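Local coordinates for protein flavoenzyme PA4991 (Pseudomonas aeruginosa PAO1, PDB 5EZ7) that binds one FAD per subunit and probably works as an FAD-dependent oxidoreductase of the DAO family, with a physiological substrate that is still unknown, at residues 49-53 and 255-259; 100-106 and 242-247; 231-237 and 266-272. All coordinates share one frame; numbering follows the deposited sequence.

Contact 1: residues 49-53 and 255-259; sequences SQGII and ITVTT. With FAD (flavin-adenine dinucleotide), chain B.
Gln50 reaches across to the strand 255-259 with its amide, and both polar links of the contact leave from NE2. The shorter runs from Gln50 NE2 to Thr258 OG1 (2.8 Å), the hydroxyl lying a little out of the amide plane; the other goes from Gln50 NE2 to Thr256 O (3.2 Å), which the nitrogen approaches from above the carbonyl plane instead of along a lone pair. Two bonds from one nitrogen fix the turn of the amide, whose OE1 then sits 3.1 Å from Thr256 CG2. Thr258 OG1 has a further partner in His260, and Thr256 OG1 is taken by His245.

This is the place where the FAD-binding loop of a DAO-family enzyme meets the eight-stranded mixed sheet that holds strand 255-261. Gln50, Gly51 and Ile52 belong to the FAD site. On the flavin side the bonds come from the backbone: Ile52 N donates to FAD O4 at 3.1 Å, and FAD N3 donates to Ile52 O at 2.7 Å, so one residue reads the pyrimidine edge of the isoalloxazine.

Apolar contact is carried by Ile52. With CG1 anti to its carbonyl carbon (chi1 -65°), its CD1 meets Thr256 CG2 tip to tip at 3.7 Å and lies obliquely across Thr258 CG2 at 4.0 Å.

Contact 2: residues 100-106 and 242-247; sequences AHYLWSP and LYAHCL
Tyr102 is bound to the segment 242-247 through both its backbone polar atoms: Tyr102 N donates to Tyr243 O, and Tyr102 O accepts from His245 N, each at 2.9 Å. Two residues on, Trp104 O receives Leu247 N at 2.9 Å in a nearly straight bond, whereas the bond from Trp104 N to His245 O is weak because its N-H points well off the acceptor. Ala244 CA adds a C-H...O contact to Tyr102 O.

The two histidines come next. The edge of His101 meets the face of His245 in a T-shaped pair, centroids 4.2 Å apart and planes at 66°, and His101 NE2 stands over the centre of the His245 ring. His101 gets there because its CG is anti to the backbone N (chi1 -177°), which brings the ring's far end to the 244-246 strand, CE1 against Ala244 N; Tyr243 O lies over one face of it. The ring of His245 is tethered from elsewhere, its ND1 being hydrogen-bonded to Thr256 of the next strand.

Successive residues pair in parallel register, Tyr102 with Ala244, Leu103 with His245 and Trp104 with Cys246, their side chains alternating between the two faces of the eight-stranded mixed sheet, where 102-105 lies between 146-149 and 244-246.

Leu103 shares the face of the sheet with His245, and its CD2 touches the edge of that imidazole in plane. On the other face Trp104 covers the small side chains of its neighbours: Cys246 CB makes an off-centre CH-pi contact with the six-membered ring, and Cys246 SG sits over the same ring face, 4.6 Å from the centroid. A mercury ion lies at this cysteine. Ala244 CB packs against Trp104 CE3 at 4.0 Å, and Leu242 CD2 comes obliquely to Trp104 CZ3, at 4.4 Å.

Contact 3: residues 231-237 and 266-272; sequences MVMVKAA and QSVWYLG. With FAD (flavin-adenine dinucleotide), chain B.
Val232 and Leu271 exchange a pair of backbone hydrogen bonds, as do Val234 and Trp269, and a weak one from Ala236 N to Ser267 O continues the antiparallel pairing of strands 231-236 and 267-272, whose axes run at 161°.

Near the flavin the side-chain packing gathers round Tyr270. Met231, bent at chi2 and chi3 (-61° and -73°), crosses it at about a right angle and folds its methyl over the ring: Met231 CE makes a CH-pi contact 3.9 Å from the centroid and also reaches Gly272 CA at 3.4 Å. Met231 CB meets Tyr270 CE1 at 3.5 Å. Met233 lies alongside the same tyrosine, with CG 3.7 Å from Tyr270 CD1, and its sulfur gives an oblique Met-aromatic contact. Met231 and Tyr270 both reach the flavin and line its pocket, Met231 CG lying 3.6 Å and Tyr270 OH 3.8 Å from the methyl FAD C7M; the hydroxyl is hydrogen-bonded to Lys48 O.

Farther along, the extended Lys235 crosses Gln266, its CE 3.4 Å from Gln266 OE1, while NZ forms a salt bridge with Asp264. Val268 CG2 packs on Lys235 CB.

On the face bearing Val232, Val234 and Leu271, helix 285-299 packs over the sheet, and strands 309-320 and 255-261 border the pair on its outer edges.

Overall arrangement
From the N terminus, the chain passes the FAD-binding loop at 49-53, which contact 1 ties to 255-259 some 200 residues later. Inside that long loop, contact 2 joins 100-106 to 242-247. The antiparallel contact 3 links 231-237 with 266-272 and crosses both others, since its first segment precedes 242-247 and 255-259 while its second follows them. All three reach the large mixed sheet, in which strand 255-261 lies between 244-246 and 267-272: Ile255 bonds to Cys246, and Thr258 to Tyr270. Ile52 packs on His101, and contacts 1 and 3 both touch FAD.

Contact 1: residues 49-53 and 255-259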
loop_
_atom_site.group_PDB
_atom_site.type_symbol
_atom_site.label_atom_id
_atom_site.label_comp_id
_atom_site.label_asym_id
_atom_site.label_seq_id
_atom_site.Cartn_x
_atom_site.Cartn_y
_atom_site.Cartn_z
ATOM N N SER A 49 0.433 -0.055 5.930
ATOM C CA SER A 49 0.546 1.363 5.680
ATOM C C SER A 49 -0.375 2.156 6.603
ATOM O O SER A 49 -1.215 1.585 7.328
ATOM C CB SER A 49 0.243 1.719 4.212
ATOM O OG SER A 49 -1.082 1.408 3.809
ATOM N N GLN A 50 -0.219 3.463 6.560
ATOM C CA GLN A 50 -1.106 4.362 7.297
ATOM C C GLN A 50 -2.314 4.745 6.444
ATOM O O GLN A 50 -3.227 5.380 6.937
ATOM C CB GLN A 50 -0.346 5.586 7.806
ATOM C CG GLN A 50 0.700 5.237 8.864
ATOM C CD GLN A 50 1.091 6.434 9.760
ATOM O OE1 GLN A 50 2.096 7.088 9.529
ATOM N NE2 GLN A 50 0.275 6.714 10.763
ATOM N N GLY A 51 -2.332 4.351 5.168
ATOM C CA GLY A 51 -3.534 4.476 4.329
ATOM C C GLY A 51 -3.752 5.872 3.808
ATOM O O GLY A 51 -4.821 6.181 3.273
ATOM N N ILE A 52 -2.737 6.734 3.941
ATOM C CA ILE A 52 -2.917 8.138 3.614
ATOM C C ILE A 52 -2.712 8.281 2.132
ATOM O O ILE A 52 -1.680 7.847 1.613
ATOM C CB ILE A 52 -1.878 9.027 4.319
ATOM C CG1 ILE A 52 -2.076 8.978 5.836
ATOM C CG2 ILE A 52 -1.965 10.461 3.796
ATOM C CD1 ILE A 52 -0.835 9.332 6.635
ATOM N N ILE A 53 -3.650 8.927 1.460
ATOM C CA ILE A 53 -3.460 9.286 0.052
ATOM C C ILE A 53 -2.904 10.682 -0.117
ATOM O O ILE A 53 -3.628 11.676 -0.116
ATOM C CB ILE A 53 -4.725 9.034 -0.745
ATOM C CG1 ILE A 53 -4.880 7.510 -0.812
ATOM C CG2 ILE A 53 -4.570 9.484 -2.177
ATOM C CD1 ILE A 53 -6.287 7.120 -0.943
ATOM N N ILE A 255 5.934 13.375 13.868
ATOM C CA ILE A 255 5.134 12.164 13.944
ATOM C C ILE A 255 3.983 12.289 12.972
ATOM O O ILE A 255 3.544 13.410 12.673
ATOM C CB ILE A 255 4.553 11.915 15.351
ATOM C CG1 ILE A 255 3.539 13.004 15.753
ATOM C CG2 ILE A 255 5.676 11.863 16.385
ATOM C CD1 ILE A 255 2.628 12.601 16.905
ATOM N N THR A 256 3.502 11.137 12.514
ATOM C CA THR A 256 2.312 11.017 11.648
ATOM C C THR A 256 1.324 10.086 12.412
ATOM O O THR A 256 1.650 8.934 12.690
ATOM C CB THR A 256 2.691 10.493 10.198
ATOM O OG1 THR A 256 3.390 11.514 9.474
ATOM C CG2 THR A 256 1.483 10.137 9.350
ATOM N N VAL A 257 0.152 10.612 12.780
ATOM C CA VAL A 257 -0.856 9.821 13.473
ATOM C C VAL A 257 -2.006 9.438 12.550
ATOM O O VAL A 257 -2.593 10.287 11.904
ATOM C CB VAL A 257 -1.476 10.554 14.681
ATOM C CG1 VAL A 257 -2.403 9.627 15.476
ATOM C CG2 VAL A 257 -0.397 11.076 15.605
ATOM N N THR A 258 -2.347 8.158 12.555
ATOM C CA THR A 258 -3.639 7.684 12.040
ATOM C C THR A 258 -4.357 6.867 13.114
ATOM O O THR A 258 -3.714 6.234 13.957
ATOM C CB THR A 258 -3.429 6.878 10.747
ATOM O OG1 THR A 258 -2.371 5.902 10.928
ATOM C CG2 THR A 258 -3.011 7.842 9.635
ATOM N N THR A 259 -5.685 6.939 13.140
ATOM C CA THR A 259 -6.506 6.194 14.116
ATOM C C THR A 259 -7.225 5.013 13.447
ATOM O O THR A 259 -7.876 5.185 12.425
ATOM C CB THR A 259 -7.526 7.113 14.810
ATOM O OG1 THR A 259 -6.803 8.165 15.428
ATOM C CG2 THR A 259 -8.357 6.340 15.907
HETATM P PA FAD B . 3.290 -5.127 -0.908
HETATM O O1A FAD B . 2.095 -4.561 -0.213
HETATM O O2A FAD B . 4.538 -5.456 -0.138
HETATM O O5B FAD B . 2.787 -6.412 -1.690
HETATM C C5B FAD B . 3.677 -7.345 -2.272
HETATM C C4B FAD B . 2.939 -8.667 -2.283
HETATM O O4B FAD B . 3.700 -9.626 -3.036
HETATM C C3B FAD B . 2.737 -9.211 -0.866
HETATM O O3B FAD B . 1.355 -9.463 -0.607
HETATM C C2B FAD B . 3.570 -10.480 -0.858
HETATM O O2B FAD B . 3.053 -11.530 -0.044
HETATM C C1B FAD B . 3.624 -10.854 -2.341
HETATM N N9A FAD B . 4.800 -11.657 -2.696
HETATM C C8A FAD B . 6.064 -11.450 -2.289
HETATM N N7A FAD B . 6.874 -12.389 -2.808
HETATM C C5A FAD B . 6.129 -13.204 -3.564
HETATM C C6A FAD B . 6.385 -14.401 -4.377
HETATM N N6A FAD B . 7.640 -14.867 -4.468
HETATM N N1A FAD B . 5.354 -14.973 -5.021
HETATM C C2A FAD B . 4.106 -14.481 -4.918
HETATM N N3A FAD B . 3.796 -13.391 -4.185
HETATM C C4A FAD B . 4.757 -12.728 -3.495
HETATM N N1 FAD B . 2.035 4.911 1.237
HETATM C C2 FAD B . 1.104 5.887 1.173
HETATM O O2 FAD B . 0.763 6.327 0.049
HETATM N N3 FAD B . 0.527 6.403 2.272
HETATM C C4 FAD B . 0.837 5.992 3.498
HETATM O O4 FAD B . 0.281 6.478 4.503
HETATM C C4X FAD B . 1.841 4.933 3.650
HETATM N N5 FAD B . 2.198 4.479 4.866
HETATM C C5X FAD B . 3.110 3.499 4.992
HETATM C C6 FAD B . 3.438 3.047 6.264
HETATM C C7 FAD B . 4.366 2.040 6.438
HETATM C C7M FAD B . 4.689 1.558 7.820
HETATM C C8 FAD B . 5.000 1.418 5.249
HETATM C C8M FAD B . 6.015 0.302 5.371
HETATM C C9 FAD B . 4.680 1.878 3.984
HETATM C C9A FAD B . 3.755 2.901 3.794
HETATM N N10 FAD B . 3.397 3.389 2.506
HETATM C C10 FAD B . 2.431 4.397 2.406
HETATM C "C1'" FAD B . 3.966 2.834 1.289
HETATM C "C2'" FAD B . 3.097 1.666 0.855
HETATM O "O2'" FAD B . 2.744 0.830 1.965
HETATM C "C3'" FAD B . 3.787 0.851 -0.231
HETATM O "O3'" FAD B . 4.352 1.758 -1.199
HETATM C "C4'" FAD B . 2.796 -0.080 -0.925
HETATM O "O4'" FAD B . 1.866 -0.647 -0.002
HETATM C "C5'" FAD B . 3.507 -1.219 -1.630
HETATM O "O5'" FAD B . 2.550 -1.967 -2.393
HETATM P P FAD B . 3.029 -3.294 -3.143
HETATM O O1P FAD B . 1.807 -4.046 -3.600
HETATM O O2P FAD B . 4.058 -2.867 -4.127
HETATM O O3P FAD B . 3.836 -4.081 -2.002
#

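Contact 2: residues 100-106 and 242-247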
loop_
_atom_site.group_PDB
_atom_site.type_symbol
_atom_site.label_atom_id
_atom_site.label_comp_id
_atom_site.label_asym_id
_atom_site.label_seq_id
_atom_site.Cartn_x
_atom_site.Cartn_y
_atom_site.Cartn_z
ATOM N N ALA A 100 -10.395 13.494 5.521
ATOM C CA ALA A 100 -9.334 14.460 5.450
ATOM C C ALA A 100 -8.193 14.005 6.350
ATOM O O ALA A 100 -8.401 13.369 7.387
ATOM C CB ALA A 100 -9.836 15.807 5.898
ATOM N N HIS A 101 -6.986 14.295 5.902
ATOM C CA HIS A 101 -5.788 14.182 6.708
ATOM C C HIS A 101 -5.368 15.618 6.965
ATOM O O HIS A 101 -5.648 16.482 6.156
ATOM C CB HIS A 101 -4.725 13.411 5.946
ATOM C CG HIS A 101 -3.483 13.193 6.731
ATOM N ND1 HIS A 101 -3.369 12.196 7.676
ATOM C CD2 HIS A 101 -2.301 13.855 6.737
ATOM C CE1 HIS A 101 -2.169 12.242 8.223
ATOM N NE2 HIS A 101 -1.496 13.229 7.661
ATOM N N TYR A 102 -4.731 15.879 8.101
ATOM C CA TYR A 102 -4.442 17.273 8.554
ATOM C C TYR A 102 -2.946 17.522 8.764
ATOM O O TYR A 102 -2.171 16.561 8.943
ATOM C CB TYR A 102 -5.181 17.576 9.859
ATOM C CG TYR A 102 -6.685 17.615 9.716
ATOM C CD1 TYR A 102 -7.427 16.444 9.550
ATOM C CD2 TYR A 102 -7.380 18.825 9.757
ATOM C CE1 TYR A 102 -8.806 16.474 9.409
ATOM C CE2 TYR A 102 -8.762 18.865 9.633
ATOM C CZ TYR A 102 -9.474 17.696 9.468
ATOM O OH TYR A 102 -10.846 17.750 9.349
ATOM N N LEU A 103 -2.548 18.798 8.678
ATOM C CA LEU A 103 -1.236 19.263 9.156
ATOM C C LEU A 103 -1.496 19.938 10.471
ATOM O O LEU A 103 -2.539 20.556 10.664
ATOM C CB LEU A 103 -0.540 20.271 8.220
ATOM C CG LEU A 103 -0.363 19.939 6.749
ATOM C CD1 LEU A 103 0.334 21.082 6.019
ATOM C CD2 LEU A 103 0.385 18.620 6.548
ATOM N N TRP A 104 -0.503 19.873 11.333
ATOM C CA TRP A 104 -0.638 20.226 12.734
ATOM C C TRP A 104 0.658 20.914 13.168
ATOM O O TRP A 104 1.718 20.292 13.200
ATOM C CB TRP A 104 -0.948 18.935 13.475
ATOM C CG TRP A 104 -0.872 18.919 14.931
ATOM C CD1 TRP A 104 -0.986 19.967 15.804
ATOM C CD2 TRP A 104 -0.716 17.740 15.722
ATOM N NE1 TRP A 104 -0.874 19.496 17.092
ATOM C CE2 TRP A 104 -0.728 18.129 17.061
ATOM C CE3 TRP A 104 -0.526 16.386 15.412
ATOM C CZ2 TRP A 104 -0.568 17.222 18.089
ATOM C CZ3 TRP A 104 -0.367 15.480 16.441
ATOM C CH2 TRP A 104 -0.389 15.901 17.759
ATOM N N SER A 105 0.544 22.217 13.443
ATOM C CA SER A 105 1.683 23.136 13.601
ATOM C C SER A 105 1.682 23.728 15.013
ATOM O O SER A 105 0.674 23.609 15.724
ATOM C CB SER A 105 1.599 24.277 12.562
ATOM O OG SER A 105 2.143 23.901 11.295
ATOM N N PRO A 106 2.817 24.341 15.439
ATOM C CA PRO A 106 2.806 25.064 16.716
ATOM C C PRO A 106 2.821 26.589 16.513
ATOM O O PRO A 106 2.469 27.072 15.432
ATOM C CB PRO A 106 4.096 24.567 17.399
ATOM C CG PRO A 106 4.966 24.022 16.280
ATOM C CD PRO A 106 4.210 24.174 14.977
ATOM N N LEU A 242 -7.873 10.951 15.087
ATOM C CA LEU A 242 -6.871 11.849 14.667
ATOM C C LEU A 242 -6.113 11.287 13.448
ATOM O O LEU A 242 -5.671 10.084 13.430
ATOM C CB LEU A 242 -5.891 12.005 15.795
ATOM C CG LEU A 242 -4.696 12.914 15.563
ATOM C CD1 LEU A 242 -5.110 14.330 15.100
ATOM C CD2 LEU A 242 -3.936 12.920 16.863
ATOM N N TYR A 243 -5.948 12.151 12.447
ATOM C CA TYR A 243 -5.218 11.814 11.209
ATOM C C TYR A 243 -4.374 13.039 10.854
ATOM O O TYR A 243 -4.917 14.018 10.350
ATOM C CB TYR A 243 -6.204 11.457 10.086
ATOM C CG TYR A 243 -7.144 10.347 10.502
ATOM C CD1 TYR A 243 -8.313 10.606 11.225
ATOM C CD2 TYR A 243 -6.838 9.029 10.221
ATOM C CE1 TYR A 243 -9.143 9.563 11.622
ATOM C CE2 TYR A 243 -7.656 7.997 10.621
ATOM C CZ TYR A 243 -8.794 8.259 11.322
ATOM O OH TYR A 243 -9.562 7.184 11.713
ATOM N N ALA A 244 -3.073 13.021 11.153
ATOM C CA ALA A 244 -2.302 14.243 11.062
ATOM C C ALA A 244 -0.795 14.056 10.970
ATOM O O ALA A 244 -0.252 13.121 11.525
ATOM C CB ALA A 244 -2.646 15.144 12.247
ATOM N N HIS A 245 -0.137 14.952 10.243
ATOM C CA HIS A 245 1.314 15.120 10.318
ATOM C C HIS A 245 1.602 16.233 11.347
ATOM O O HIS A 245 1.091 17.331 11.177
ATOM C CB HIS A 245 1.881 15.583 8.986
ATOM C CG HIS A 245 1.605 14.674 7.833
ATOM N ND1 HIS A 245 1.980 13.345 7.810
ATOM C CD2 HIS A 245 1.068 14.932 6.617
ATOM C CE1 HIS A 245 1.643 12.817 6.647
ATOM N NE2 HIS A 245 1.075 13.757 5.912
ATOM N N CYS A 246 2.386 15.950 12.397
ATOM C CA CYS A 246 2.851 16.994 13.338
ATOM C C CYS A 246 4.140 17.553 12.793
ATOM O O CYS A 246 5.114 16.834 12.641
ATOM C CB CYS A 246 3.080 16.504 14.790
ATOM S SG CYS A 246 3.827 17.765 15.907
ATOM N N LEU A 247 4.127 18.833 12.481
ATOM C CA LEU A 247 5.338 19.534 12.116
ATOM C C LEU A 247 5.856 20.296 13.321
ATOM O O LEU A 247 5.095 20.960 14.050
ATOM C CB LEU A 247 5.066 20.515 10.986
ATOM C CG LEU A 247 4.352 19.902 9.792
ATOM C CD1 LEU A 247 3.719 20.990 8.930
ATOM C CD2 LEU A 247 5.316 19.028 8.990
#

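Contact 3: residues 231-237 and 266-272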
loop_
_atom_site.group_PDB
_atom_site.type_symbol
_atom_site.label_atom_id
_atom_site.label_comp_id
_atom_site.label_asym_id
_atom_site.label_seq_id
_atom_site.Cartn_x
_atom_site.Cartn_y
_atom_site.Cartn_z
ATOM N N MET A 231 7.493 1.468 13.466
ATOM C CA MET A 231 6.201 2.064 13.753
ATOM C C MET A 231 5.776 1.700 15.164
ATOM O O MET A 231 6.131 0.635 15.645
ATOM C CB MET A 231 5.145 1.523 12.786
ATOM C CG MET A 231 5.416 1.733 11.297
ATOM S SD MET A 231 5.532 3.446 10.775
ATOM C CE MET A 231 3.787 3.865 10.886
ATOM N N VAL A 232 4.983 2.576 15.804
ATOM C CA VAL A 232 4.511 2.391 17.162
ATOM C C VAL A 232 2.995 2.331 17.132
ATOM O O VAL A 232 2.361 3.052 16.391
ATOM C CB VAL A 232 4.978 3.535 18.089
ATOM C CG1 VAL A 232 4.536 3.272 19.530
ATOM C CG2 VAL A 232 6.481 3.642 18.068
ATOM N N MET A 233 2.407 1.453 17.935
ATOM C CA MET A 233 0.939 1.360 18.043
ATOM C C MET A 233 0.559 1.570 19.523
ATOM O O MET A 233 1.169 0.947 20.408
ATOM C CB MET A 233 0.428 -0.011 17.583
ATOM C CG MET A 233 0.579 -0.320 16.102
ATOM S SD MET A 233 0.165 -2.026 15.611
ATOM C CE MET A 233 1.547 -2.925 16.243
ATOM N N VAL A 234 -0.433 2.436 19.780
ATOM C CA VAL A 234 -1.034 2.586 21.114
ATOM C C VAL A 234 -2.504 2.203 21.044
ATOM O O VAL A 234 -3.235 2.721 20.202
ATOM C CB VAL A 234 -1.036 4.038 21.622
ATOM C CG1 VAL A 234 -1.197 4.066 23.132
ATOM C CG2 VAL A 234 0.208 4.741 21.205
ATOM N N LYS A 235 -2.932 1.344 21.963
ATOM C CA LYS A 235 -4.321 0.935 22.059
ATOM C C LYS A 235 -4.977 1.335 23.413
ATOM O O LYS A 235 -4.493 1.007 24.460
ATOM C CB LYS A 235 -4.404 -0.575 21.859
ATOM C CG LYS A 235 -5.843 -1.079 21.922
ATOM C CD LYS A 235 -6.014 -2.499 21.364
ATOM C CE LYS A 235 -7.483 -2.894 21.568
ATOM N NZ LYS A 235 -7.786 -4.313 21.289
ATOM N N ALA A 236 -6.096 2.025 23.360
ATOM C CA ALA A 236 -6.812 2.421 24.542
ATOM C C ALA A 236 -8.250 2.753 24.221
ATOM O O ALA A 236 -8.604 3.050 23.107
ATOM C CB ALA A 236 -6.130 3.627 25.146
ATOM N N ALA A 237 -9.079 2.685 25.220
ATOM C CA ALA A 237 -10.447 3.156 25.161
ATOM C C ALA A 237 -10.570 4.686 25.034
ATOM O O ALA A 237 -11.580 5.185 24.552
ATOM C CB ALA A 237 -11.167 2.715 26.461
ATOM N N GLN A 266 -12.366 -0.538 20.912
ATOM C CA GLN A 266 -11.311 0.396 21.204
ATOM C C GLN A 266 -10.762 0.911 19.877
ATOM O O GLN A 266 -11.316 0.590 18.813
ATOM C CB GLN A 266 -10.245 -0.289 22.057
ATOM C CG GLN A 266 -10.771 -0.652 23.432
ATOM C CD GLN A 266 -9.704 -1.086 24.432
ATOM O OE1 GLN A 266 -8.487 -1.006 24.195
ATOM N NE2 GLN A 266 -10.171 -1.520 25.589
ATOM N N SER A 267 -9.722 1.748 19.966
ATOM C CA SER A 267 -9.014 2.309 18.829
ATOM C C SER A 267 -7.569 2.115 19.010
ATOM O O SER A 267 -7.100 1.874 20.114
ATOM C CB SER A 267 -9.195 3.806 18.735
ATOM O OG SER A 267 -10.544 4.108 18.790
ATOM N N VAL A 268 -6.853 2.294 17.915
ATOM C CA VAL A 268 -5.416 2.262 17.952
ATOM C C VAL A 268 -4.910 3.488 17.210
ATOM O O VAL A 268 -5.387 3.797 16.117
ATOM C CB VAL A 268 -4.843 0.979 17.296
ATOM C CG1 VAL A 268 -3.326 0.989 17.287
ATOM C CG2 VAL A 268 -5.349 -0.266 18.027
ATOM N N TRP A 269 -3.962 4.177 17.832
ATOM C CA TRP A 269 -3.206 5.238 17.189
ATOM C C TRP A 269 -1.934 4.619 16.657
ATOM O O TRP A 269 -1.146 4.073 17.419
ATOM C CB TRP A 269 -2.792 6.342 18.186
ATOM C CG TRP A 269 -3.806 7.384 18.486
ATOM C CD1 TRP A 269 -4.950 7.654 17.792
ATOM C CD2 TRP A 269 -3.736 8.354 19.541
ATOM N NE1 TRP A 269 -5.604 8.719 18.358
ATOM C CE2 TRP A 269 -4.878 9.168 19.436
ATOM C CE3 TRP A 269 -2.813 8.609 20.577
ATOM C CZ2 TRP A 269 -5.131 10.231 20.335
ATOM C CZ3 TRP A 269 -3.065 9.663 21.472
ATOM C CH2 TRP A 269 -4.212 10.457 21.335
ATOM N N TYR A 270 -1.722 4.775 15.368
ATOM C CA TYR A 270 -0.592 4.233 14.655
ATOM C C TYR A 270 0.341 5.399 14.339
ATOM O O TYR A 270 -0.084 6.378 13.705
ATOM C CB TYR A 270 -1.135 3.579 13.385
ATOM C CG TYR A 270 -0.210 2.689 12.617
ATOM C CD1 TYR A 270 0.790 1.963 13.230
ATOM C CD2 TYR A 270 -0.386 2.516 11.241
ATOM C CE1 TYR A 270 1.631 1.124 12.487
ATOM C CE2 TYR A 270 0.442 1.690 10.505
ATOM C CZ TYR A 270 1.458 0.994 11.130
ATOM O OH TYR A 270 2.289 0.158 10.397
ATOM N N LEU A 271 1.591 5.299 14.790
ATOM C CA LEU A 271 2.530 6.381 14.685
ATOM C C LEU A 271 3.666 6.102 13.726
ATOM O O LEU A 271 4.515 5.251 14.005
ATOM C CB LEU A 271 3.144 6.706 16.053
ATOM C CG LEU A 271 2.294 6.808 17.324
ATOM C CD1 LEU A 271 3.204 7.202 18.484
ATOM C CD2 LEU A 271 1.166 7.818 17.220
ATOM N N GLY A 272 3.718 6.887 12.651
ATOM C CA GLY A 272 4.873 6.953 11.735
ATOM C C GLY A 272 5.530 8.307 11.784
ATOM O O GLY A 272 5.506 8.985 12.835
HETATM P PA FAD B . 3.290 -5.127 -0.908
HETATM O O1A FAD B . 2.095 -4.561 -0.213
HETATM O O2A FAD B . 4.538 -5.456 -0.138
HETATM O O5B FAD B . 2.787 -6.412 -1.690
HETATM C C5B FAD B . 3.677 -7.345 -2.272
HETATM C C4B FAD B . 2.939 -8.667 -2.283
HETATM O O4B FAD B . 3.700 -9.626 -3.036
HETATM C C3B FAD B . 2.737 -9.211 -0.866
HETATM O O3B FAD B . 1.355 -9.463 -0.607
HETATM C C2B FAD B . 3.570 -10.480 -0.858
HETATM O O2B FAD B . 3.053 -11.530 -0.044
HETATM C C1B FAD B . 3.624 -10.854 -2.341
HETATM N N9A FAD B . 4.800 -11.657 -2.696
HETATM C C8A FAD B . 6.064 -11.450 -2.289
HETATM N N7A FAD B . 6.874 -12.389 -2.808
HETATM C C5A FAD B . 6.129 -13.204 -3.564
HETATM C C6A FAD B . 6.385 -14.401 -4.377
HETATM N N6A FAD B . 7.640 -14.867 -4.468
HETATM N N1A FAD B . 5.354 -14.973 -5.021
HETATM C C2A FAD B . 4.106 -14.481 -4.918
HETATM N N3A FAD B . 3.796 -13.391 -4.185
HETATM C C4A FAD B . 4.757 -12.728 -3.495
HETATM N N1 FAD B . 2.035 4.911 1.237
HETATM C C2 FAD B . 1.104 5.887 1.173
HETATM O O2 FAD B . 0.763 6.327 0.049
HETATM N N3 FAD B . 0.527 6.403 2.272
HETATM C C4 FAD B . 0.837 5.992 3.498
HETATM O O4 FAD B . 0.281 6.478 4.503
HETATM C C4X FAD B . 1.841 4.933 3.650
HETATM N N5 FAD B . 2.198 4.479 4.866
HETATM C C5X FAD B . 3.110 3.499 4.992
HETATM C C6 FAD B . 3.438 3.047 6.264
HETATM C C7 FAD B . 4.366 2.040 6.438
HETATM C C7M FAD B . 4.689 1.558 7.820
HETATM C C8 FAD B . 5.000 1.418 5.249
HETATM C C8M FAD B . 6.015 0.302 5.371
HETATM C C9 FAD B . 4.680 1.878 3.984
HETATM C C9A FAD B . 3.755 2.901 3.794
HETATM N N10 FAD B . 3.397 3.389 2.506
HETATM C C10 FAD B . 2.431 4.397 2.406
HETATM C "C1'" FAD B . 3.966 2.834 1.289
HETATM C "C2'" FAD B . 3.097 1.666 0.855
HETATM O "O2'" FAD B . 2.744 0.830 1.965
HETATM C "C3'" FAD B . 3.787 0.851 -0.231
HETATM O "O3'" FAD B . 4.352 1.758 -1.199
HETATM C "C4'" FAD B . 2.796 -0.080 -0.925
HETATM O "O4'" FAD B . 1.866 -0.647 -0.002
HETATM C "C5'" FAD B . 3.507 -1.219 -1.630
HETATM O "O5'" FAD B . 2.550 -1.967 -2.393
HETATM P P FAD B . 3.029 -3.294 -3.143
HETATM O O1P FAD B . 1.807 -4.046 -3.600
HETATM O O2P FAD B . 4.058 -2.867 -4.127
HETATM O O3P FAD B . 3.836 -4.081 -2.002
#